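Long-range contacts in aldo-keto reductase AKR2E4 (Bombyx mori, PDB 3WCZ), which reduces 3-dehydroecdysone as an NADP-dependent oxidoreductase, and may thereby help regulate molting in the silkworm: residues L116-P122 with S154-F160; Q9-G13 with R175-N179; H93-V99 with E138-M143. All coordinates share one frame; numbering follows the deposited sequence.

Contact 1. Residues L116-P122 with S154-F160; sequences LYLIHFP and SIGVSNF. With NAP (NADP nicotinamide-adenine-dinucleotide phosphate), chain B; EDO (1,2-ethanediol), chain F.
Tyr117 and Gly156 meet along their backbones on two neighbouring parallel strands, 114-119 and 152-158, staves of the TIM barrel of aldo-keto reductases. Packing is close here: Tyr117 O accepts from Gly156 N at 2.9 Å, and Gly156 O takes the N-H of Ile119 at 3.1 Å. Glycine suits the place because Leu118, lying on the face turned into the barrel, folds over it; with CG beside the backbone N (chi1 -58°), its CD2 comes to 3.4 Å from Gly156 C. On the other face, under helix 136-148, the branched Ile119 and Val157 touch through CD1 and CG1.

Past Ser158 N, whose bond to Ile119 O is weak, the strands part, and CA of Pro122 is 6.2 Å from CA of Phe160. Pro122 still lays CB over one face of the Phe160 ring, 3.9 Å from its centroid, a CH-pi contact. Where the strands diverge, Ser158 and Asn159 meet the carboxamide of NADP. Ser158 OG lies 2.9 Å from its O7N, although Gln180 O competes for the same proton. Asn159 ND2 is held by Tyr206 and bonds only weakly to a 1,2-ethanediol. The Asn159 amide stacks nearly flat on Phe121, their planes 6° apart, and its OD1, above the ring, accepts from N7N of NADP at 2.9 Å.

Contact 2. Residues Q9-G13 with R175-N179; sequences QLNDG and RPVIN. With EDO (1,2-ethanediol), chain C.
A type I turn from Leu10 to Gly13, closed by a 2.9 Å bond from Gly13 N to Leu10 O, carries Asn11 CA to 5.8 Å from Val177 CA, just before strand 178-182 begins. It is the turn of the N-terminal beta hairpin, strands 7-9 and 15-17, which in this family covers the bottom of the TIM barrel. Gly13 ends the turn with a positive phi, a backbone shape natural to glycine.

Leu10 supplies the apolar part. Its side chain runs at about a right angle to that of Val177, with CD1 3.9 Å from Val177 CB, while CD2 touches Ile178 CD1 at 4.0 Å. The next two residues are polar, and Asn11 reaches a backbone carbonyl. It takes the position between backbone N and carbonyl carbon (chi1 61°), which swings ND2 across to Pro176 O, 3.2 Å away; the donor stands above that carbonyl's plane, and ND2 has a second, weak bond to Gly200 O. Two waters reinforce the join, one linking Asn11 N to Val177 O, the other giving protons to both Asn11 OD1 and Arg175 O. Val177 CG1 presses against Asn11 OD1 at 3.2 Å and also touches the carboxylate of Asp12, whose OD2 is bound by Ser154 OG.

At the outer margin the aliphatic chain of Arg175 passes Asn11, with CG 3.6 Å from Asn11 ND2. O1 of a 1,2-ethanediol (probably from the crystallisation liquor) lies at the guanidinium edge, in its plane, and accepts from both Arg175 NH2 and Arg175 NE, the latter 2.8 Å away.

Contact 3. Residues H93-V99 with E138-M143; sequences HARDQVV and ETWQGM
Val98 packs against Gly142, and its side chain can be followed outward. CB lies 3.8 Å from Gly142 CA, the point where the two backbones crowd together. From there CG1, anti to the backbone N (chi1 177°), sits beside the Gly142 carbonyl, 3.5 Å from its carbon, and touches the sulfur of Met143. The other methyl, CG2, turns toward the preceding turn of the partner helix and rests 3.7 Å from Thr139 O. The two methyls of the branched valine let it touch Gly142 and Met143 with one arm and Thr139 O with the other, and the flexible Met143, bent at chi2 and chi3, brings SD to within 3.6 Å of Val98 CG1.

Helices 95-109 and 136-148 are neighbours in the outer layer of the TIM barrel, each following a strand of the inner cylinder, and they run in roughly the same direction at -35°. Their short segments approach to 7.5 Å between axes, a close spacing that the bare backbone of Gly142 permits: its CA sits 4.6 Å from Arg95 CA.

Polar groups fasten the beginning of helix 95-109. Extended from its helix, Glu138 passes CG alongside Arg95 CB and ends with OE2 accepting from Arg95 N at 2.9 Å through its anti lone pair. A carboxylate is apt near the N-terminal end of this helix, where its negative charge would probably be favoured by the helix dipole. Just before the helix, His93 meets Thr139 twice. Thr139 CG2 stands over one face of the imidazole as a CH-pi contact, and the hydroxyl, on the other branch of the same CB, donates to a lone pair of His93 O at 2.8 Å, in the carbonyl plane.

Overall arrangement
From the N terminus, the chain first passes the hairpin turn 9-13, whose partner 175-179 comes more than 160 residues later; contact 2 therefore closes a long loop that contains the other two. Inside it, contacts 3 and 1 cross: 93-99 is followed by 116-122, then their partners 138-143 and 154-160 in the same order, as expected when successive strand-helix units lie side by side. Contact 1 joins neighbouring staves, contact 3 the helices outside them, and contact 2 the barrel's bottom to the next stave. Met143 and Trp140 pack onto the strands of contact 1, while Leu116 reaches Val177 and Ile178 of contact 2 within the barrel.

Contact 1. Residues L116-P122 with S154-F160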
loop_
_atom_site.group_PDB
_atom_site.type_symbol
_atom_site.label_atom_id
_atom_site.label_comp_id
_atom_site.label_asym_id
_atom_site.label_seq_id
_atom_site.Cartn_x
_atom_site.Cartn_y
_atom_site.Cartn_z
ATOM N N LEU A 116 -2.723 7.194 8.473
ATOM C CA LEU A 116 -1.359 6.692 8.292
ATOM C C LEU A 116 -0.667 7.558 7.263
ATOM O O LEU A 116 -1.151 7.724 6.160
ATOM C CB LEU A 116 -1.383 5.232 7.815
ATOM C CG LEU A 116 -0.034 4.582 7.567
ATOM C CD1 LEU A 116 0.868 4.571 8.757
ATOM C CD2 LEU A 116 -0.286 3.163 7.106
ATOM N N TYR A 117 0.465 8.127 7.653
ATOM C CA TYR A 117 1.347 8.850 6.736
ATOM C C TYR A 117 2.626 8.058 6.573
ATOM O O TYR A 117 3.242 7.626 7.551
ATOM C CB TYR A 117 1.660 10.224 7.282
ATOM C CG TYR A 117 2.102 11.249 6.272
ATOM C CD1 TYR A 117 1.539 11.314 5.012
ATOM C CD2 TYR A 117 3.050 12.211 6.589
ATOM C CE1 TYR A 117 1.907 12.287 4.099
ATOM C CE2 TYR A 117 3.430 13.182 5.682
ATOM C CZ TYR A 117 2.850 13.215 4.440
ATOM O OH TYR A 117 3.227 14.223 3.571
ATOM N N LEU A 118 3.025 7.843 5.315
ATOM C CA LEU A 118 4.213 7.070 4.971
ATOM C C LEU A 118 5.241 7.900 4.243
ATOM O O LEU A 118 4.885 8.676 3.345
ATOM C CB LEU A 118 3.836 5.913 4.041
ATOM C CG LEU A 118 2.797 4.930 4.588
ATOM C CD1 LEU A 118 2.493 3.881 3.531
ATOM C CD2 LEU A 118 3.251 4.260 5.845
ATOM N N ILE A 119 6.511 7.663 4.554
ATOM C CA ILE A 119 7.569 8.149 3.689
ATOM C C ILE A 119 7.540 7.256 2.440
ATOM O O ILE A 119 7.718 6.035 2.553
ATOM C CB ILE A 119 8.955 8.056 4.358
ATOM C CG1 ILE A 119 8.985 8.825 5.682
ATOM C CG2 ILE A 119 10.025 8.566 3.384
ATOM C CD1 ILE A 119 10.380 8.834 6.314
ATOM N N HIS A 120 7.318 7.819 1.257
ATOM C CA HIS A 120 7.038 7.008 0.064
ATOM C C HIS A 120 8.251 6.188 -0.384
ATOM O O HIS A 120 8.115 5.030 -0.767
ATOM C CB HIS A 120 6.532 7.939 -1.065
ATOM C CG HIS A 120 5.724 7.249 -2.121
ATOM N ND1 HIS A 120 4.679 7.868 -2.767
ATOM C CD2 HIS A 120 5.828 6.008 -2.659
ATOM C CE1 HIS A 120 4.170 7.029 -3.662
ATOM N NE2 HIS A 120 4.837 5.890 -3.601
ATOM N N PHE A 121 9.438 6.801 -0.340
ATOM C CA PHE A 121 10.712 6.122 -0.588
ATOM C C PHE A 121 11.772 6.689 0.352
ATOM O O PHE A 121 11.676 7.859 0.785
ATOM C CB PHE A 121 11.234 6.361 -2.022
ATOM C CG PHE A 121 10.476 5.633 -3.089
ATOM C CD1 PHE A 121 9.385 6.228 -3.678
ATOM C CD2 PHE A 121 10.890 4.391 -3.533
ATOM C CE1 PHE A 121 8.669 5.567 -4.683
ATOM C CE2 PHE A 121 10.172 3.696 -4.510
ATOM C CZ PHE A 121 9.070 4.298 -5.093
ATOM N N PRO A 122 12.858 5.934 0.565
ATOM C CA PRO A 122 13.944 6.460 1.414
ATOM C C PRO A 122 14.842 7.446 0.664
ATOM O O PRO A 122 15.702 8.048 1.294
ATOM C CB PRO A 122 14.724 5.201 1.831
ATOM C CG PRO A 122 14.447 4.189 0.737
ATOM C CD PRO A 122 13.029 4.502 0.265
ATOM N N SER A 154 -0.893 7.604 12.865
ATOM C CA SER A 154 0.241 6.678 12.808
ATOM C C SER A 154 1.186 7.069 11.682
ATOM O O SER A 154 0.769 7.688 10.713
ATOM C CB SER A 154 -0.231 5.245 12.522
ATOM O OG SER A 154 -1.077 4.760 13.557
ATOM N N ILE A 155 2.443 6.672 11.824
ATOM C CA ILE A 155 3.473 6.966 10.850
ATOM C C ILE A 155 4.229 5.703 10.473
ATOM O O ILE A 155 4.453 4.819 11.290
ATOM C CB ILE A 155 4.453 8.088 11.340
ATOM C CG1 ILE A 155 5.057 7.761 12.716
ATOM C CG2 ILE A 155 3.730 9.427 11.334
ATOM C CD1 ILE A 155 6.135 8.771 13.087
ATOM N N GLY A 156 4.596 5.603 9.194
ATOM C CA GLY A 156 5.381 4.481 8.715
ATOM C C GLY A 156 6.168 4.842 7.473
ATOM O O GLY A 156 6.340 6.027 7.128
ATOM N N VAL A 157 6.682 3.809 6.820
ATOM C CA VAL A 157 7.537 4.006 5.667
ATOM C C VAL A 157 7.122 3.091 4.527
ATOM O O VAL A 157 6.273 2.192 4.694
ATOM C CB VAL A 157 9.034 3.779 6.045
ATOM C CG1 VAL A 157 9.476 4.782 7.094
ATOM C CG2 VAL A 157 9.302 2.312 6.481
ATOM N N SER A 158 7.732 3.310 3.369
ATOM C CA SER A 158 7.466 2.482 2.206
ATOM C C SER A 158 8.776 2.332 1.441
ATOM O O SER A 158 9.603 3.265 1.407
ATOM C CB SER A 158 6.398 3.172 1.358
ATOM O OG SER A 158 5.995 2.401 0.238
ATOM N N ASN A 159 8.973 1.179 0.824
ATOM C CA ASN A 159 10.159 0.926 0.017
ATOM C C ASN A 159 11.451 1.034 0.823
ATOM O O ASN A 159 12.503 1.375 0.280
ATOM C CB ASN A 159 10.208 1.840 -1.206
ATOM C CG ASN A 159 9.025 1.654 -2.100
ATOM O OD1 ASN A 159 8.130 2.519 -2.230
ATOM N ND2 ASN A 159 9.001 0.534 -2.748
ATOM N N PHE A 160 11.395 0.668 2.099
ATOM C CA PHE A 160 12.609 0.572 2.905
ATOM C C PHE A 160 13.119 -0.866 2.932
ATOM O O PHE A 160 12.351 -1.806 3.169
ATOM C CB PHE A 160 12.400 1.034 4.358
ATOM C CG PHE A 160 12.477 2.533 4.554
ATOM C CD1 PHE A 160 11.770 3.403 3.740
ATOM C CD2 PHE A 160 13.220 3.074 5.601
ATOM C CE1 PHE A 160 11.831 4.766 3.947
ATOM C CE2 PHE A 160 13.294 4.452 5.792
ATOM C CZ PHE A 160 12.595 5.284 4.991
HETATM P PA NAP B . -2.527 -4.128 -8.583
HETATM O O1A NAP B . -3.551 -3.947 -7.541
HETATM O O2A NAP B . -1.337 -4.936 -8.399
HETATM O O5B NAP B . -3.129 -4.493 -9.976
HETATM C C5B NAP B . -4.199 -3.778 -10.515
HETATM C C4B NAP B . -4.720 -4.338 -11.829
HETATM O O4B NAP B . -5.402 -5.583 -11.583
HETATM C C3B NAP B . -5.650 -3.474 -12.592
HETATM O O3B NAP B . -5.352 -3.649 -13.956
HETATM C C2B NAP B . -6.956 -4.005 -12.240
HETATM O O2B NAP B . -7.967 -3.748 -13.194
HETATM C C1B NAP B . -6.707 -5.483 -12.100
HETATM N N9A NAP B . -7.559 -6.207 -11.179
HETATM C C8A NAP B . -7.958 -5.769 -9.967
HETATM N N7A NAP B . -8.626 -6.700 -9.317
HETATM C C5A NAP B . -8.686 -7.802 -10.128
HETATM C C6A NAP B . -9.253 -9.072 -9.988
HETATM N N6A NAP B . -9.981 -9.489 -8.869
HETATM N N1A NAP B . -9.103 -9.916 -11.024
HETATM C C2A NAP B . -8.426 -9.558 -12.115
HETATM N N3A NAP B . -7.857 -8.352 -12.281
HETATM C C4A NAP B . -7.980 -7.476 -11.272
HETATM O O3 NAP B . -2.051 -2.631 -8.979
HETATM P PN NAP B . -0.987 -1.538 -8.517
HETATM O O1N NAP B . -1.648 -0.235 -8.778
HETATM O O2N NAP B . 0.306 -1.848 -9.184
HETATM O O5D NAP B . -0.755 -1.742 -6.957
HETATM C C5D NAP B . -1.796 -1.585 -6.052
HETATM C C4D NAP B . -1.722 -0.335 -5.166
HETATM O O4D NAP B . -0.585 -0.366 -4.324
HETATM C C3D NAP B . -1.568 0.954 -5.909
HETATM O O3D NAP B . -2.748 1.343 -6.583
HETATM C C2D NAP B . -1.124 1.844 -4.858
HETATM O O2D NAP B . -2.183 2.180 -4.006
HETATM C C1D NAP B . -0.109 0.973 -4.151
HETATM N N1N NAP B . 1.291 1.030 -4.589
HETATM C C2N NAP B . 2.215 1.634 -3.819
HETATM C C3N NAP B . 3.526 1.671 -4.220
HETATM C C7N NAP B . 4.489 2.310 -3.293
HETATM O O7N NAP B . 4.264 2.430 -2.064
HETATM N N7N NAP B . 5.693 2.630 -3.812
HETATM C C4N NAP B . 3.923 1.152 -5.467
HETATM C C5N NAP B . 2.961 0.510 -6.257
HETATM C C6N NAP B . 1.659 0.474 -5.774
HETATM P P2B NAP B . -9.346 -3.027 -12.817
HETATM O O1X NAP B . -10.060 -2.900 -14.177
HETATM O O2X NAP B . -10.094 -3.919 -11.924
HETATM O O3X NAP B . -9.001 -1.691 -12.208
HETATM C C1 EDO F . 12.281 -3.314 -0.326
HETATM O O1 EDO F . 12.150 -4.263 -1.399
HETATM C C2 EDO F . 12.583 -1.957 -0.884
HETATM O O2 EDO F . 11.630 -1.590 -1.893
#

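Contact 2. Residues Q9-G13 with R175-N179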
loop_
_atom_site.group_PDB
_atom_site.type_symbol
_atom_site.label_atom_id
_atom_site.label_comp_id
_atom_site.label_asym_id
_atom_site.label_seq_id
_atom_site.Cartn_x
_atom_site.Cartn_y
_atom_site.Cartn_z
ATOM N N GLN A 9 -3.845 -4.887 14.751
ATOM C CA GLN A 9 -3.563 -3.844 15.730
ATOM C C GLN A 9 -2.103 -3.442 15.575
ATOM O O GLN A 9 -1.244 -4.295 15.638
ATOM C CB GLN A 9 -3.831 -4.311 17.162
ATOM C CG GLN A 9 -3.559 -3.196 18.082
ATOM C CD GLN A 9 -3.904 -3.440 19.545
ATOM O OE1 GLN A 9 -3.580 -2.609 20.406
ATOM N NE2 GLN A 9 -4.572 -4.549 19.836
ATOM N N LEU A 10 -1.839 -2.155 15.322
ATOM C CA LEU A 10 -0.451 -1.680 15.113
ATOM C C LEU A 10 0.317 -1.504 16.424
ATOM O O LEU A 10 -0.284 -1.483 17.508
ATOM C CB LEU A 10 -0.447 -0.376 14.336
ATOM C CG LEU A 10 -1.097 -0.509 12.957
ATOM C CD1 LEU A 10 -1.351 0.843 12.303
ATOM C CD2 LEU A 10 -0.291 -1.485 12.041
ATOM N N ASN A 11 1.637 -1.346 16.318
ATOM C CA ASN A 11 2.456 -1.176 17.509
ATOM C C ASN A 11 2.155 0.089 18.324
ATOM O O ASN A 11 2.630 0.205 19.457
ATOM C CB ASN A 11 3.956 -1.322 17.174
ATOM C CG ASN A 11 4.472 -0.280 16.169
ATOM O OD1 ASN A 11 3.965 0.835 16.081
ATOM N ND2 ASN A 11 5.511 -0.653 15.433
ATOM N N ASP A 12 1.376 1.019 17.781
ATOM C CA ASP A 12 0.980 2.227 18.517
ATOM C C ASP A 12 -0.479 2.128 19.032
ATOM O O ASP A 12 -1.029 3.101 19.552
ATOM C CB ASP A 12 1.200 3.484 17.668
ATOM C CG ASP A 12 0.233 3.593 16.500
ATOM O OD1 ASP A 12 -0.600 2.686 16.285
ATOM O OD2 ASP A 12 0.317 4.614 15.789
ATOM N N GLY A 13 -1.086 0.957 18.854
ATOM C CA GLY A 13 -2.447 0.720 19.313
ATOM C C GLY A 13 -3.532 0.957 18.289
ATOM O O GLY A 13 -4.660 0.487 18.467
ATOM N N ARG A 175 9.297 3.531 16.150
ATOM C CA ARG A 175 9.517 2.819 14.899
ATOM C C ARG A 175 8.240 2.891 14.055
ATOM O O ARG A 175 7.150 3.216 14.542
ATOM C CB ARG A 175 9.993 1.376 15.105
ATOM C CG ARG A 175 8.930 0.448 15.522
ATOM C CD ARG A 175 9.473 -0.906 15.975
ATOM N NE ARG A 175 10.398 -0.755 17.109
ATOM C CZ ARG A 175 11.109 -1.736 17.649
ATOM N NH1 ARG A 175 11.048 -2.973 17.183
ATOM N NH2 ARG A 175 11.907 -1.458 18.663
ATOM N N PRO A 176 8.409 2.698 12.756
ATOM C CA PRO A 176 7.260 2.738 11.873
ATOM C C PRO A 176 6.236 1.685 12.265
ATOM O O PRO A 176 6.610 0.595 12.733
ATOM C CB PRO A 176 7.871 2.463 10.496
ATOM C CG PRO A 176 9.192 1.934 10.739
ATOM C CD PRO A 176 9.658 2.429 12.034
ATOM N N VAL A 177 4.955 1.990 12.100
ATOM C CA VAL A 177 3.913 0.966 12.282
ATOM C C VAL A 177 3.885 -0.021 11.122
ATOM O O VAL A 177 3.503 -1.170 11.309
ATOM C CB VAL A 177 2.491 1.552 12.428
ATOM C CG1 VAL A 177 2.358 2.355 13.711
ATOM C CG2 VAL A 177 2.089 2.405 11.218
ATOM N N ILE A 178 4.340 0.441 9.953
ATOM C CA ILE A 178 4.195 -0.254 8.684
ATOM C C ILE A 178 5.378 0.036 7.787
ATOM O O ILE A 178 5.907 1.136 7.802
ATOM C CB ILE A 178 2.889 0.197 7.987
ATOM C CG1 ILE A 178 1.737 -0.652 8.553
ATOM C CG2 ILE A 178 2.960 0.070 6.422
ATOM C CD1 ILE A 178 0.379 -0.117 8.324
ATOM N N ASN A 179 5.762 -0.971 7.002
ATOM C CA ASN A 179 6.600 -0.827 5.825
ATOM C C ASN A 179 5.765 -1.309 4.654
ATOM O O ASN A 179 5.369 -2.491 4.622
ATOM C CB ASN A 179 7.928 -1.597 5.975
ATOM C CG ASN A 179 8.921 -1.332 4.832
ATOM O OD1 ASN A 179 8.825 -0.335 4.125
ATOM N ND2 ASN A 179 9.930 -2.192 4.726
HETATM C C1 EDO C . 10.703 2.164 19.546
HETATM O O1 EDO C . 11.358 1.549 18.421
HETATM C C2 EDO C . 9.253 1.673 19.630
HETATM O O2 EDO C . 8.486 2.309 18.586
HETATM O O HOH W 1 2.895 -2.184 13.859
HETATM O O HOH W 2 4.690 3.541 15.842
#

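Contact 3. Residues H93-V99 with E138-M143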
loop_
_atom_site.group_PDB
_atom_site.type_symbol
_atom_site.label_atom_id
_atom_site.label_comp_id
_atom_site.label_asym_id
_atom_site.label_seq_id
_atom_site.Cartn_x
_atom_site.Cartn_y
_atom_site.Cartn_z
ATOM N N HIS A 93 11.627 15.818 1.712
ATOM C CA HIS A 93 12.291 15.068 2.766
ATOM C C HIS A 93 12.964 15.894 3.860
ATOM O O HIS A 93 13.342 15.349 4.897
ATOM C CB HIS A 93 13.268 14.058 2.168
ATOM C CG HIS A 93 12.616 12.780 1.740
ATOM N ND1 HIS A 93 13.266 11.575 1.820
ATOM C CD2 HIS A 93 11.373 12.510 1.275
ATOM C CE1 HIS A 93 12.460 10.610 1.397
ATOM N NE2 HIS A 93 11.310 11.156 1.043
ATOM N N ALA A 94 13.186 17.190 3.647
ATOM C CA ALA A 94 13.775 17.961 4.741
ATOM C C ALA A 94 12.809 17.979 5.910
ATOM O O ALA A 94 11.602 18.002 5.717
ATOM C CB ALA A 94 14.112 19.364 4.278
ATOM N N ARG A 95 13.328 18.017 7.131
ATOM C CA ARG A 95 12.465 17.926 8.299
ATOM C C ARG A 95 11.282 18.895 8.219
ATOM O O ARG A 95 10.139 18.518 8.441
ATOM C CB ARG A 95 13.271 18.136 9.594
ATOM C CG ARG A 95 12.420 18.176 10.871
ATOM C CD ARG A 95 12.095 19.591 11.341
ATOM N NE ARG A 95 13.289 20.437 11.427
ATOM C CZ ARG A 95 14.120 20.465 12.464
ATOM N NH1 ARG A 95 13.900 19.700 13.530
ATOM N NH2 ARG A 95 15.176 21.265 12.430
ATOM N N ASP A 96 11.581 20.151 7.920
ATOM C CA ASP A 96 10.587 21.225 7.930
ATOM C C ASP A 96 9.575 21.153 6.810
ATOM O O ASP A 96 8.598 21.874 6.847
ATOM C CB ASP A 96 11.298 22.572 7.869
ATOM C CG ASP A 96 12.250 22.770 9.019
ATOM O OD1 ASP A 96 13.231 22.010 9.091
ATOM O OD2 ASP A 96 12.010 23.707 9.820
ATOM N N GLN A 97 9.790 20.273 5.836
ATOM C CA GLN A 97 8.853 20.122 4.719
ATOM C C GLN A 97 7.752 19.111 5.011
ATOM O O GLN A 97 6.735 19.103 4.326
ATOM C CB GLN A 97 9.594 19.667 3.465
ATOM C CG GLN A 97 10.533 20.692 2.925
ATOM C CD GLN A 97 11.236 20.124 1.700
ATOM O OE1 GLN A 97 12.069 19.205 1.804
ATOM N NE2 GLN A 97 10.883 20.643 0.520
ATOM N N VAL A 98 7.949 18.258 6.003
ATOM C CA VAL A 98 7.058 17.116 6.202
ATOM C C VAL A 98 5.663 17.571 6.628
ATOM O O VAL A 98 4.650 17.168 6.009
ATOM C CB VAL A 98 7.677 16.092 7.186
ATOM C CG1 VAL A 98 6.728 14.925 7.466
ATOM C CG2 VAL A 98 9.010 15.573 6.652
ATOM N N VAL A 99 5.559 18.386 7.663
ATOM C CA VAL A 99 4.258 18.826 8.124
ATOM C C VAL A 99 3.512 19.611 7.031
ATOM O O VAL A 99 2.339 19.330 6.784
ATOM C CB VAL A 99 4.345 19.556 9.505
ATOM C CG1 VAL A 99 3.046 20.267 9.850
ATOM C CG2 VAL A 99 4.693 18.547 10.601
ATOM N N GLU A 138 16.254 12.219 9.187
ATOM C CA GLU A 138 15.753 13.572 9.326
ATOM C C GLU A 138 14.278 13.665 8.928
ATOM O O GLU A 138 13.460 14.291 9.600
ATOM C CB GLU A 138 16.583 14.545 8.504
ATOM C CG GLU A 138 15.972 15.899 8.547
ATOM C CD GLU A 138 16.788 16.972 7.875
ATOM O OE1 GLU A 138 18.036 16.907 8.002
ATOM O OE2 GLU A 138 16.189 17.886 7.257
ATOM N N THR A 139 13.940 13.022 7.816
ATOM C CA THR A 139 12.572 13.021 7.346
ATOM C C THR A 139 11.683 12.409 8.436
ATOM O O THR A 139 10.570 12.869 8.704
ATOM C CB THR A 139 12.490 12.191 6.056
ATOM O OG1 THR A 139 13.535 12.600 5.163
ATOM C CG2 THR A 139 11.140 12.330 5.374
ATOM N N TRP A 140 12.192 11.347 9.063
ATOM C CA TRP A 140 11.436 10.640 10.094
ATOM C C TRP A 140 11.185 11.551 11.287
ATOM O O TRP A 140 10.126 11.442 11.933
ATOM C CB TRP A 140 12.157 9.351 10.502
ATOM C CG TRP A 140 11.334 8.473 11.387
ATOM C CD1 TRP A 140 11.557 8.203 12.701
ATOM C CD2 TRP A 140 10.139 7.787 11.033
ATOM N NE1 TRP A 140 10.571 7.381 13.187
ATOM C CE2 TRP A 140 9.699 7.091 12.169
ATOM C CE3 TRP A 140 9.388 7.693 9.852
ATOM C CZ2 TRP A 140 8.542 6.314 12.167
ATOM C CZ3 TRP A 140 8.249 6.934 9.860
ATOM C CH2 TRP A 140 7.838 6.257 10.997
ATOM N N GLN A 141 12.105 12.453 11.602
ATOM C CA GLN A 141 11.806 13.383 12.650
ATOM C C GLN A 141 10.634 14.300 12.296
ATOM O O GLN A 141 9.793 14.587 13.145
ATOM C CB GLN A 141 13.019 14.185 12.982
ATOM C CG GLN A 141 12.701 15.037 14.094
ATOM C CD GLN A 141 13.873 15.748 14.551
ATOM O OE1 GLN A 141 15.007 15.409 14.193
ATOM N NE2 GLN A 141 13.636 16.752 15.368
ATOM N N GLY A 142 10.518 14.694 11.028
ATOM C CA GLY A 142 9.355 15.436 10.580
ATOM C C GLY A 142 8.088 14.588 10.714
ATOM O O GLY A 142 7.029 15.116 11.019
ATOM N N MET A 143 8.194 13.287 10.426
ATOM C CA MET A 143 7.074 12.366 10.593
ATOM C C MET A 143 6.653 12.298 12.061
ATOM O O MET A 143 5.451 12.319 12.357
ATOM C CB MET A 143 7.405 10.962 10.075
ATOM C CG MET A 143 7.760 10.919 8.588
ATOM S SD MET A 143 6.424 11.332 7.426
ATOM C CE MET A 143 5.502 9.790 7.491
#